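PDB 2NYI: unknown protein from Galdieria sulphuraria, which is of unknown function but folds as two tandem ACT domains, a type of module that in relatives often binds amino acids and regulates enzymes. Local coordinates for residues Val8-Ser13 with Ser67-Phe72; Leu60-Leu65 with Phe72-Arg77; Tyr94-Glu99 with Val168-Glu173; Gly100-Gly105 with Gly135-Arg140. All coordinates share one frame; numbering follows the deposited sequence.

Contact 1: residues Val8-Ser13 with Ser67-Phe72; sequences VSVAGS and SALPGF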
loop_
_atom_site.group_PDB
_atom_site.type_symbol
_atom_site.label_atom_id
_atom_site.label_comp_id
_atom_site.label_asym_id
_atom_site.label_seq_id
_atom_site.Cartn_x
_atom_site.Cartn_y
_atom_site.Cartn_z
ATOM N N VAL A 8 9.305 2.784 -9.625
ATOM C CA VAL A 8 9.887 1.527 -9.201
ATOM C C VAL A 8 8.846 0.753 -8.385
ATOM O O VAL A 8 8.203 1.332 -7.501
ATOM C CB VAL A 8 11.150 1.797 -8.307
ATOM C CG1 VAL A 8 11.708 0.499 -7.726
ATOM C CG2 VAL A 8 12.210 2.538 -9.104
ATOM N N SER A 9 8.666 -0.523 -8.716
ATOM C CA SER A 9 7.816 -1.436 -7.942
ATOM C C SER A 9 8.680 -2.545 -7.367
ATOM O O SER A 9 9.545 -3.086 -8.068
ATOM C CB SER A 9 6.738 -2.060 -8.844
ATOM O OG SER A 9 5.702 -1.121 -9.119
ATOM N N VAL A 10 8.443 -2.883 -6.101
ATOM C CA VAL A 10 9.191 -3.935 -5.410
ATOM C C VAL A 10 8.155 -4.832 -4.739
ATOM O O VAL A 10 7.242 -4.333 -4.048
ATOM C CB VAL A 10 10.125 -3.330 -4.320
ATOM C CG1 VAL A 10 10.876 -4.439 -3.514
ATOM C CG2 VAL A 10 11.104 -2.321 -4.921
ATOM N N ALA A 11 8.304 -6.137 -4.909
ATOM C CA ALA A 11 7.451 -7.090 -4.209
ATOM C C ALA A 11 8.245 -8.325 -3.814
ATOM O O ALA A 11 9.130 -8.787 -4.558
ATOM C CB ALA A 11 6.265 -7.491 -5.106
ATOM N N GLY A 12 7.935 -8.854 -2.640
ATOM C CA GLY A 12 8.595 -10.063 -2.140
ATOM C C GLY A 12 8.067 -10.437 -0.774
ATOM O O GLY A 12 7.088 -9.854 -0.291
ATOM N N SER A 13 8.682 -11.441 -0.163
ATOM C CA SER A 13 8.295 -11.844 1.190
ATOM C C SER A 13 8.811 -10.836 2.194
ATOM O O SER A 13 9.960 -10.373 2.107
ATOM C CB SER A 13 8.837 -13.237 1.530
ATOM O OG SER A 13 8.405 -14.163 0.550
ATOM N N SER A 67 20.809 -5.849 -6.529
ATOM C CA SER A 67 21.943 -6.208 -5.658
ATOM C C SER A 67 21.564 -6.139 -4.176
ATOM O O SER A 67 21.924 -7.034 -3.403
ATOM C CB SER A 67 23.167 -5.310 -5.934
ATOM O OG SER A 67 24.228 -5.573 -5.007
ATOM N N ALA A 68 20.835 -5.087 -3.798
ATOM C CA ALA A 68 20.439 -4.825 -2.408
ATOM C C ALA A 68 19.314 -5.751 -1.925
ATOM O O ALA A 68 19.224 -6.047 -0.730
ATOM C CB ALA A 68 20.004 -3.366 -2.239
ATOM N N LEU A 69 18.484 -6.200 -2.865
ATOM C CA LEU A 69 17.245 -6.953 -2.568
ATOM C C LEU A 69 17.176 -8.216 -3.422
ATOM O O LEU A 69 16.253 -8.390 -4.228
ATOM C CB LEU A 69 16.004 -6.074 -2.821
ATOM C CG LEU A 69 15.860 -4.814 -1.958
ATOM C CD1 LEU A 69 14.668 -3.976 -2.426
ATOM C CD2 LEU A 69 15.753 -5.159 -0.481
ATOM N N PRO A 70 18.151 -9.122 -3.246
ATOM C CA PRO A 70 18.141 -10.320 -4.085
ATOM C C PRO A 70 16.877 -11.153 -3.825
ATOM O O PRO A 70 16.376 -11.173 -2.709
ATOM C CB PRO A 70 19.423 -11.068 -3.665
ATOM C CG PRO A 70 19.800 -10.513 -2.357
ATOM C CD PRO A 70 19.284 -9.102 -2.301
ATOM N N GLY A 71 16.324 -11.770 -4.863
ATOM C CA GLY A 71 15.074 -12.515 -4.684
ATOM C C GLY A 71 13.786 -11.715 -4.871
ATOM O O GLY A 71 12.745 -12.305 -5.203
ATOM N N PHE A 72 13.844 -10.394 -4.663
ATOM C CA PHE A 72 12.669 -9.520 -4.809
ATOM C C PHE A 72 12.320 -9.306 -6.265
ATOM O O PHE A 72 13.195 -9.348 -7.137
ATOM C CB PHE A 72 12.865 -8.184 -4.079
ATOM C CG PHE A 72 12.678 -8.293 -2.598
ATOM C CD1 PHE A 72 11.485 -7.898 -2.011
ATOM C CD2 PHE A 72 13.671 -8.842 -1.799
ATOM C CE1 PHE A 72 11.293 -8.026 -0.635
ATOM C CE2 PHE A 72 13.500 -8.971 -0.413
ATOM C CZ PHE A 72 12.293 -8.583 0.165
#
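V10 meets both L69 and F72 through a single methyl, CG1, where the first strand of the ACT domain's ferredoxin-like βαββαβ fold passes the loop between its second helix and its last strand. CG1 is swung opposite the backbone N (chi1 177°), and from there it sits 4.0 Å from L69 CD1 and 3.8 Å from F72 CD1. The V10 and L69 side chains cross nearly at right angles, so methyl meets methyl with little overlap along their lengths. F22 of helix 18-28 also packs on V10, and the neighbouring A11 points to the other face of the sheet, where S9 of the second subunit packs on it.

L69 is the first residue to leave the helical backbone conformation, and the type II turn from L69 to F72 brings the chain round towards the sheet. A backbone bond of 3.2 Å from F72 N to L69 O closes that turn. With F72 CG turned beside its own backbone N (chi1 -77°), CD1 touches V10 and the ring runs on towards S13, lying obliquely against the backbone from A11 to S13. F72 CD1 is 3.6 Å from the A11 carbonyl O. Since G12 carries no side chain, the ring can settle directly against its main chain, with F72 CD1 also 3.6 Å from G12 CA. I18 of helix 18-28 also packs on F72. At the far end of the ring, F72 CZ comes within 3.5 Å of S13 O.

Contact 2: residues Leu60-Leu65 with Phe72-Arg77; sequences LIQSAL and FQISTR
Q62 lays its amide alongside the strand and uses both ends of it on I74 and T76. The side chain leaves the helix fully extended at its first torsion and then bends at chi2 (74°), which carries the amide in to the strand even though CB does not point there. OE1 accepts a 2.9 Å hydrogen bond from T76 OG1. NE2 gives a hydrogen to I74 O at 3.0 Å (N-H...O angle 158°). I74 O lies close to the plane of the Q62 amide, whereas NE2 approaches that carbonyl from above its plane and not on a lone pair. A further bond from NE2 to E66 OE2 helps fix which way round the amide sits. Q62 runs past both I74 and T76 in the opposite direction, and this brings OE1 within 3.6 Å of I74 CG2.

The neighbouring pairs cross at about right angles. I74 reaches the helix with CD1, which touches L65 CB at 3.9 Å and the backbone L65 O at 3.5 Å. T76 OG1, besides bonding the glutamine, lies 3.9 Å from I61 CG2, with T76 CG2 beside the same methyl.

This is the second helix of the ACT domain's ferredoxin-like βαββαβ fold lying on its last, outer strand, 73-78. Segments 60-65 and 73-77 run nearly antiparallel, at 165°, their axes 8.1 Å apart at closest approach. Deeper in, I61 and L65 both pack on V8 of central strand 4-13, I61 reaches V51 and L53 of strand 44-53, and L65 rests against F22, A25 and L26 of helix 18-28.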
loop_
_atom_site.group_PDB
_atom_site.type_symbol
_atom_site.label_atom_id
_atom_site.label_comp_id
_atom_site.label_asym_id
_atom_site.label_seq_id
_atom_site.Cartn_x
_atom_site.Cartn_y
_atom_site.Cartn_z
ATOM N N LEU A 60 20.646 1.861 -13.806
ATOM C CA LEU A 60 21.425 1.957 -12.568
ATOM C C LEU A 60 20.549 1.661 -11.350
ATOM O O LEU A 60 20.959 0.942 -10.436
ATOM C CB LEU A 60 22.077 3.339 -12.410
ATOM C CG LEU A 60 22.966 3.602 -11.183
ATOM C CD1 LEU A 60 24.111 2.580 -11.100
ATOM C CD2 LEU A 60 23.523 5.039 -11.169
ATOM N N ILE A 61 19.342 2.216 -11.354
ATOM C CA ILE A 61 18.382 2.001 -10.257
ATOM C C ILE A 61 18.064 0.506 -10.156
ATOM O O ILE A 61 18.180 -0.101 -9.078
ATOM C CB ILE A 61 17.089 2.824 -10.457
ATOM C CG1 ILE A 61 17.397 4.330 -10.408
ATOM C CG2 ILE A 61 16.011 2.435 -9.384
ATOM C CD1 ILE A 61 16.334 5.192 -11.077
ATOM N N GLN A 62 17.712 -0.089 -11.294
ATOM C CA GLN A 62 17.315 -1.494 -11.323
ATOM C C GLN A 62 18.435 -2.410 -10.836
ATOM O O GLN A 62 18.206 -3.312 -10.012
ATOM C CB GLN A 62 16.880 -1.898 -12.738
ATOM C CG GLN A 62 16.471 -3.371 -12.876
ATOM C CD GLN A 62 15.126 -3.675 -12.255
ATOM O OE1 GLN A 62 14.267 -2.792 -12.121
ATOM N NE2 GLN A 62 14.932 -4.942 -11.877
ATOM N N SER A 63 19.647 -2.181 -11.346
ATOM C CA SER A 63 20.798 -2.954 -10.925
ATOM C C SER A 63 21.109 -2.805 -9.451
ATOM O O SER A 63 21.367 -3.814 -8.784
ATOM C CB SER A 63 22.016 -2.595 -11.786
ATOM O OG SER A 63 21.823 -3.173 -13.060
ATOM N N ALA A 64 21.110 -1.565 -8.952
ATOM C CA ALA A 64 21.430 -1.274 -7.549
ATOM C C ALA A 64 20.453 -1.993 -6.617
ATOM O O ALA A 64 20.848 -2.561 -5.583
ATOM C CB ALA A 64 21.390 0.234 -7.289
ATOM N N LEU A 65 19.175 -1.973 -7.008
ATOM C CA LEU A 65 18.105 -2.581 -6.204
ATOM C C LEU A 65 18.149 -4.105 -6.259
ATOM O O LEU A 65 17.941 -4.767 -5.236
ATOM C CB LEU A 65 16.742 -2.043 -6.653
ATOM C CG LEU A 65 16.486 -0.558 -6.338
ATOM C CD1 LEU A 65 15.050 -0.213 -6.777
ATOM C CD2 LEU A 65 16.713 -0.194 -4.844
ATOM N N PHE A 72 13.844 -10.394 -4.663
ATOM C CA PHE A 72 12.669 -9.520 -4.809
ATOM C C PHE A 72 12.320 -9.306 -6.265
ATOM O O PHE A 72 13.195 -9.348 -7.137
ATOM C CB PHE A 72 12.865 -8.184 -4.079
ATOM C CG PHE A 72 12.678 -8.293 -2.598
ATOM C CD1 PHE A 72 11.485 -7.898 -2.011
ATOM C CD2 PHE A 72 13.671 -8.842 -1.799
ATOM C CE1 PHE A 72 11.293 -8.026 -0.635
ATOM C CE2 PHE A 72 13.500 -8.971 -0.413
ATOM C CZ PHE A 72 12.293 -8.583 0.165
ATOM N N GLN A 73 11.031 -9.143 -6.527
ATOM C CA GLN A 73 10.525 -8.820 -7.852
ATOM C C GLN A 73 10.546 -7.294 -7.970
ATOM O O GLN A 73 9.794 -6.602 -7.267
ATOM C CB GLN A 73 9.092 -9.360 -7.964
ATOM C CG GLN A 73 8.272 -8.898 -9.153
ATOM C CD GLN A 73 6.831 -9.427 -9.084
ATOM O OE1 GLN A 73 6.602 -10.619 -9.310
ATOM N NE2 GLN A 73 5.860 -8.541 -8.766
ATOM N N ILE A 74 11.401 -6.784 -8.862
ATOM C CA ILE A 74 11.672 -5.352 -8.973
ATOM C C ILE A 74 11.516 -4.915 -10.430
ATOM O O ILE A 74 12.013 -5.596 -11.337
ATOM C CB ILE A 74 13.111 -5.007 -8.504
ATOM C CG1 ILE A 74 13.317 -5.371 -7.027
ATOM C CG2 ILE A 74 13.448 -3.506 -8.734
ATOM C CD1 ILE A 74 14.782 -5.472 -6.645
ATOM N N SER A 75 10.856 -3.781 -10.647
ATOM C CA SER A 75 10.801 -3.194 -12.001
ATOM C C SER A 75 11.023 -1.695 -11.902
ATOM O O SER A 75 10.701 -1.084 -10.883
ATOM C CB SER A 75 9.481 -3.519 -12.712
ATOM O OG SER A 75 8.381 -2.885 -12.076
ATOM N N THR A 76 11.617 -1.127 -12.949
ATOM C CA THR A 76 11.917 0.294 -13.007
ATOM C C THR A 76 11.519 0.744 -14.415
ATOM O O THR A 76 11.914 0.102 -15.394
ATOM C CB THR A 76 13.457 0.559 -12.802
ATOM O OG1 THR A 76 13.889 0.026 -11.544
ATOM C CG2 THR A 76 13.779 2.061 -12.827
ATOM N N ARG A 77 10.771 1.840 -14.519
ATOM C CA ARG A 77 10.433 2.419 -15.817
ATOM C C ARG A 77 10.433 3.928 -15.686
ATOM O O ARG A 77 10.316 4.454 -14.575
ATOM C CB ARG A 77 9.065 1.954 -16.312
ATOM C CG ARG A 77 7.902 2.375 -15.428
ATOM C CD ARG A 77 6.561 2.034 -16.033
ATOM N NE ARG A 77 5.477 2.394 -15.119
ATOM C CZ ARG A 77 4.884 3.592 -15.069
ATOM N NH1 ARG A 77 5.243 4.584 -15.885
ATOM N NH2 ARG A 77 3.911 3.800 -14.201
#

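Contact 3: residues Tyr94-Glu99 with Val168-Glu173; sequences YELYVE and VDIDLE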
loop_
_atom_site.group_PDB
_atom_site.type_symbol
_atom_site.label_atom_id
_atom_site.label_comp_id
_atom_site.label_asym_id
_atom_site.label_seq_id
_atom_site.Cartn_x
_atom_site.Cartn_y
_atom_site.Cartn_z
ATOM N N TYR A 94 -12.645 11.246 -3.314
ATOM C CA TYR A 94 -13.693 10.968 -2.362
ATOM C C TYR A 94 -13.195 9.872 -1.447
ATOM O O TYR A 94 -12.521 8.934 -1.892
ATOM C CB TYR A 94 -14.947 10.452 -3.070
ATOM C CG TYR A 94 -15.563 11.460 -4.021
ATOM C CD1 TYR A 94 -16.593 12.284 -3.609
ATOM C CD2 TYR A 94 -15.099 11.580 -5.322
ATOM C CE1 TYR A 94 -17.158 13.230 -4.475
ATOM C CE2 TYR A 94 -15.637 12.559 -6.200
ATOM C CZ TYR A 94 -16.671 13.357 -5.767
ATOM O OH TYR A 94 -17.228 14.289 -6.636
ATOM N N GLU A 95 -13.551 9.990 -0.185
ATOM C CA GLU A 95 -13.243 8.947 0.789
ATOM C C GLU A 95 -14.474 8.051 0.852
ATOM O O GLU A 95 -15.612 8.533 0.984
ATOM C CB GLU A 95 -12.923 9.552 2.158
ATOM C CG GLU A 95 -11.574 10.278 2.207
ATOM C CD GLU A 95 -10.368 9.319 2.150
ATOM O OE1 GLU A 95 -10.529 8.104 2.432
ATOM O OE2 GLU A 95 -9.250 9.789 1.835
ATOM N N LEU A 96 -14.236 6.754 0.717
ATOM C CA LEU A 96 -15.298 5.763 0.704
ATOM C C LEU A 96 -15.111 4.845 1.903
ATOM O O LEU A 96 -13.993 4.357 2.164
ATOM C CB LEU A 96 -15.258 4.985 -0.622
ATOM C CG LEU A 96 -16.104 3.709 -0.781
ATOM C CD1 LEU A 96 -17.586 4.051 -0.875
ATOM C CD2 LEU A 96 -15.687 2.994 -2.032
ATOM N N TYR A 97 -16.192 4.609 2.641
ATOM C CA TYR A 97 -16.128 3.728 3.810
ATOM C C TYR A 97 -17.297 2.758 3.747
ATOM O O TYR A 97 -18.416 3.158 3.411
ATOM C CB TYR A 97 -16.203 4.522 5.119
ATOM C CG TYR A 97 -15.227 5.668 5.224
ATOM C CD1 TYR A 97 -13.901 5.455 5.623
ATOM C CD2 TYR A 97 -15.626 6.974 4.924
ATOM C CE1 TYR A 97 -12.998 6.516 5.719
ATOM C CE2 TYR A 97 -14.736 8.038 5.021
ATOM C CZ TYR A 97 -13.426 7.804 5.416
ATOM O OH TYR A 97 -12.551 8.867 5.505
ATOM N N VAL A 98 -17.018 1.485 4.013
ATOM C CA VAL A 98 -18.048 0.444 3.999
ATOM C C VAL A 98 -17.908 -0.353 5.290
ATOM O O VAL A 98 -16.793 -0.728 5.671
ATOM C CB VAL A 98 -17.869 -0.525 2.787
ATOM C CG1 VAL A 98 -18.969 -1.596 2.755
ATOM C CG2 VAL A 98 -17.776 0.249 1.447
ATOM N N GLU A 99 -19.023 -0.615 5.970
ATOM C CA GLU A 99 -18.974 -1.474 7.153
ATOM C C GLU A 99 -20.271 -2.264 7.276
ATOM O O GLU A 99 -21.359 -1.707 7.099
ATOM C CB GLU A 99 -18.730 -0.628 8.407
ATOM C CG GLU A 99 -18.612 -1.432 9.697
ATOM C CD GLU A 99 -18.227 -0.578 10.888
ATOM O OE1 GLU A 99 -18.894 -0.706 11.937
ATOM O OE2 GLU A 99 -17.261 0.213 10.782
ATOM N N VAL A 168 -24.958 -3.501 4.291
ATOM C CA VAL A 168 -23.812 -2.681 4.728
ATOM C C VAL A 168 -24.149 -1.184 4.838
ATOM O O VAL A 168 -25.141 -0.714 4.259
ATOM C CB VAL A 168 -22.560 -2.894 3.833
ATOM C CG1 VAL A 168 -21.995 -4.315 4.024
ATOM C CG2 VAL A 168 -22.863 -2.596 2.361
ATOM N N ASP A 169 -23.364 -0.447 5.627
ATOM C CA ASP A 169 -23.448 1.016 5.631
ATOM C C ASP A 169 -22.279 1.551 4.831
ATOM O O ASP A 169 -21.130 1.166 5.080
ATOM C CB ASP A 169 -23.392 1.588 7.033
ATOM C CG ASP A 169 -24.689 1.367 7.803
ATOM O OD1 ASP A 169 -25.719 1.972 7.436
ATOM O OD2 ASP A 169 -24.669 0.591 8.775
ATOM N N ILE A 170 -22.587 2.441 3.892
ATOM C CA ILE A 170 -21.583 3.029 2.993
ATOM C C ILE A 170 -21.621 4.561 3.078
ATOM O O ILE A 170 -22.694 5.174 3.021
ATOM C CB ILE A 170 -21.798 2.566 1.517
ATOM C CG1 ILE A 170 -21.658 1.033 1.391
ATOM C CG2 ILE A 170 -20.803 3.246 0.575
ATOM C CD1 ILE A 170 -22.087 0.459 0.041
ATOM N N ASP A 171 -20.451 5.177 3.225
ATOM C CA ASP A 171 -20.346 6.627 3.233
ATOM C C ASP A 171 -19.406 7.014 2.114
ATOM O O ASP A 171 -18.404 6.343 1.889
ATOM C CB ASP A 171 -19.776 7.150 4.549
ATOM C CG ASP A 171 -20.685 6.867 5.735
ATOM O OD1 ASP A 171 -21.911 7.103 5.625
ATOM O OD2 ASP A 171 -20.162 6.408 6.773
ATOM N N LEU A 172 -19.745 8.084 1.414
ATOM C CA LEU A 172 -18.902 8.614 0.348
ATOM C C LEU A 172 -18.827 10.134 0.513
ATOM O O LEU A 172 -19.855 10.840 0.408
ATOM C CB LEU A 172 -19.466 8.224 -1.024
ATOM C CG LEU A 172 -18.597 8.569 -2.237
ATOM C CD1 LEU A 172 -17.343 7.717 -2.272
ATOM C CD2 LEU A 172 -19.416 8.416 -3.542
ATOM N N GLU A 173 -17.630 10.628 0.828
ATOM C CA GLU A 173 -17.455 12.041 1.179
ATOM C C GLU A 173 -16.343 12.653 0.328
ATOM O O GLU A 173 -15.224 12.138 0.303
ATOM C CB GLU A 173 -17.127 12.188 2.672
ATOM C CG GLU A 173 -18.191 11.662 3.645
ATOM C CD GLU A 173 -19.380 12.607 3.840
ATOM O OE1 GLU A 173 -19.165 13.789 4.196
ATOM O OE2 GLU A 173 -20.535 12.157 3.659
HETATM O O HOH W 1 -23.168 -1.477 9.138
#
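I170 lies beside L96 and V98, all three side chains pointing the same way on the helix-covered face of the sheet. I170 CB is 3.9 Å from the carbonyl Y97 O, and there the side chain forks. The CG2 branch, opposite the backbone N, reaches L96 CD1 at 3.6 Å; on the other branch, beside the N (chi1 -61°), I170 CG1 lies 4.0 Å from V98 CG2. Beyond CG1 the chain stays extended out to CD1, and the side chain as a whole packs on L159 and V162 of helix 152-166. Further along the same face, L172 CD1 is lodged between Y94 CB, at 3.7 Å, and L96 CB.

The backbones beneath these side chains pair in antiparallel register: E95 with E173, Y97 with D171 and E99 with D169 are the hydrogen-bonded pairs, each joined by two N-H...O=C bonds, such as D169 N to E99 O at 2.8 Å. This joins the first and last strands of the second ACT domain, a ferredoxin-like sheet of strand order 2-3-1-4 in which strand 169-174 is an outer strand and 91-99 is central.

The face away from the helices is polar. There the Y97 and D171 side chains cross at about a right angle, with the ring and carboxylate planes 66° apart, and E95 holds R144 of strand 137-148 in a salt bridge. At the end of the ladder one water donates to both E99 O, at 2.7 Å, and D169 OD2, at 2.6 Å.

Contact 4: residues Gly100-Gly105 with Gly135-Arg140; sequences GPDSEG and GFTLFR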
loop_
_atom_site.group_PDB
_atom_site.type_symbol
_atom_site.label_atom_id
_atom_site.label_comp_id
_atom_site.label_asym_id
_atom_site.label_seq_id
_atom_site.Cartn_x
_atom_site.Cartn_y
_atom_site.Cartn_z
ATOM N N GLY A 100 -20.146 -3.558 7.564
ATOM C CA GLY A 100 -21.296 -4.399 7.882
ATOM C C GLY A 100 -20.892 -5.856 8.012
ATOM O O GLY A 100 -19.708 -6.155 8.091
ATOM N N PRO A 101 -21.881 -6.779 8.009
ATOM C CA PRO A 101 -21.545 -8.206 8.072
ATOM C C PRO A 101 -20.690 -8.563 6.860
ATOM O O PRO A 101 -20.950 -8.065 5.766
ATOM C CB PRO A 101 -22.906 -8.901 7.945
ATOM C CG PRO A 101 -23.913 -7.870 8.296
ATOM C CD PRO A 101 -23.329 -6.548 7.905
ATOM N N ASP A 102 -19.672 -9.391 7.067
ATOM C CA ASP A 102 -18.890 -9.926 5.957
ATOM C C ASP A 102 -19.715 -10.933 5.149
ATOM O O ASP A 102 -20.575 -11.631 5.694
ATOM C CB ASP A 102 -17.601 -10.561 6.447
ATOM C CG ASP A 102 -16.665 -10.938 5.306
ATOM O OD1 ASP A 102 -16.517 -10.141 4.355
ATOM O OD2 ASP A 102 -16.072 -12.026 5.360
ATOM N N SER A 103 -19.458 -10.969 3.849
ATOM C CA SER A 103 -20.091 -11.884 2.918
ATOM C C SER A 103 -19.182 -12.057 1.702
ATOM O O SER A 103 -18.284 -11.238 1.467
ATOM C CB SER A 103 -21.469 -11.361 2.504
ATOM O OG SER A 103 -21.370 -10.219 1.677
ATOM N N GLU A 104 -19.403 -13.130 0.941
ATOM C CA GLU A 104 -18.594 -13.435 -0.245
ATOM C C GLU A 104 -18.620 -12.298 -1.284
ATOM O O GLU A 104 -17.627 -12.065 -1.975
ATOM C CB GLU A 104 -19.070 -14.757 -0.885
ATOM C CG GLU A 104 -18.170 -15.340 -1.999
ATOM C CD GLU A 104 -18.769 -16.585 -2.684
ATOM O OE1 GLU A 104 -19.463 -17.377 -2.001
ATOM O OE2 GLU A 104 -18.537 -16.788 -3.905
ATOM N N GLY A 105 -19.741 -11.579 -1.367
ATOM C CA GLY A 105 -19.957 -10.632 -2.469
ATOM C C GLY A 105 -19.746 -9.131 -2.279
ATOM O O GLY A 105 -19.844 -8.387 -3.253
ATOM N N GLY A 135 -20.677 -17.025 14.252
ATOM C CA GLY A 135 -21.660 -16.690 13.225
ATOM C C GLY A 135 -21.698 -15.239 12.781
ATOM O O GLY A 135 -22.648 -14.816 12.111
ATOM N N PHE A 136 -20.678 -14.466 13.152
ATOM C CA PHE A 136 -20.600 -13.081 12.714
ATOM C C PHE A 136 -19.162 -12.604 12.531
ATOM O O PHE A 136 -18.309 -12.746 13.418
ATOM C CB PHE A 136 -21.386 -12.106 13.616
ATOM C CG PHE A 136 -21.515 -10.717 13.019
ATOM C CD1 PHE A 136 -22.677 -10.338 12.326
ATOM C CD2 PHE A 136 -20.472 -9.797 13.135
ATOM C CE1 PHE A 136 -22.791 -9.076 11.773
ATOM C CE2 PHE A 136 -20.578 -8.512 12.562
ATOM C CZ PHE A 136 -21.741 -8.159 11.883
ATOM N N THR A 137 -18.915 -12.046 11.353
ATOM C CA THR A 137 -17.619 -11.466 11.028
ATOM C C THR A 137 -17.894 -10.086 10.465
ATOM O O THR A 137 -18.719 -9.933 9.553
ATOM C CB THR A 137 -16.825 -12.343 10.034
ATOM O OG1 THR A 137 -16.449 -13.567 10.681
ATOM C CG2 THR A 137 -15.540 -11.640 9.582
ATOM N N LEU A 138 -17.257 -9.079 11.057
ATOM C CA LEU A 138 -17.424 -7.700 10.607
ATOM C C LEU A 138 -16.459 -7.443 9.456
ATOM O O LEU A 138 -15.325 -7.909 9.481
ATOM C CB LEU A 138 -17.182 -6.709 11.743
ATOM C CG LEU A 138 -17.489 -5.234 11.401
ATOM C CD1 LEU A 138 -19.001 -4.982 11.214
ATOM C CD2 LEU A 138 -16.905 -4.272 12.439
ATOM N N PHE A 139 -16.957 -6.737 8.446
ATOM C CA PHE A 139 -16.171 -6.336 7.291
ATOM C C PHE A 139 -16.048 -4.825 7.345
ATOM O O PHE A 139 -17.039 -4.134 7.571
ATOM C CB PHE A 139 -16.867 -6.774 6.002
ATOM C CG PHE A 139 -16.297 -6.134 4.752
ATOM C CD1 PHE A 139 -15.164 -6.668 4.134
ATOM C CD2 PHE A 139 -16.901 -4.994 4.206
ATOM C CE1 PHE A 139 -14.620 -6.067 2.963
ATOM C CE2 PHE A 139 -16.395 -4.402 3.047
ATOM C CZ PHE A 139 -15.245 -4.938 2.424
ATOM N N ARG A 140 -14.831 -4.309 7.148
ATOM C CA ARG A 140 -14.627 -2.866 7.029
ATOM C C ARG A 140 -13.796 -2.574 5.796
ATOM O O ARG A 140 -12.835 -3.290 5.523
ATOM C CB ARG A 140 -13.892 -2.323 8.253
ATOM C CG ARG A 140 -14.745 -2.237 9.524
ATOM C CD ARG A 140 -14.205 -1.131 10.419
ATOM N NE ARG A 140 -14.491 -1.363 11.832
ATOM C CZ ARG A 140 -13.567 -1.584 12.765
ATOM N NH1 ARG A 140 -12.274 -1.599 12.451
ATOM N NH2 ARG A 140 -13.940 -1.786 14.020
HETATM O O HOH W 2 -20.946 -12.410 8.887
#
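D102 N donates to T137 O over 2.7 Å, a nearly straight bond (168°) and the shortest between the loop and the strand. Just before it, G100 and F139 form a hydrogen-bonded antiparallel pair. F139 N lies almost on the line of the G100 C=O bond, 2.8 Å from G100 O, while the return bond from G100 N to F139 O is longer at 3.2 Å. L138 CD1 comes round to touch the same G100 O at 3.4 Å.

D102 CG lies opposite its backbone N (chi1 -171°), which brings the carboxylate beside F139. The two side chains cross at about a right angle, yet their flat groups are only 14° from parallel, with OD1 3.7 Å from F139 CD1. Nearer the hairpin end, P101 CB rests 3.8 Å from F136 CE1. F139 itself turns inward onto I106 and V107 of helix 106-116.

At G100 the chain turns a corner, peeling away from the sheet while these last bonds still hold it. This is the link from first strand to first helix of an ACT domain, a loop that in amino-acid-regulated relatives often helps form the effector site.

Contacts 1 and 2 belong to one ACT domain, contacts 3 and 4 to a second four-stranded sheet of the same strand order. In the first pair the centres are 8 Å apart and F72 is shared: its ring serves contact 1, and its backbone leads into the strand of contact 2. A11 O and Q73 N, 2.8 Å apart, join the two strands directly. Contacts 3 and 4, with centres 15 Å apart, are successive along strand 91-99 and its exit loop; a long, weak ion pair, E99 OE2 to R140 NE at 3.4 Å, spans them. Between the two pairs nothing touches: the nearest atoms, of contacts 2 and 3, are about 21 Å apart.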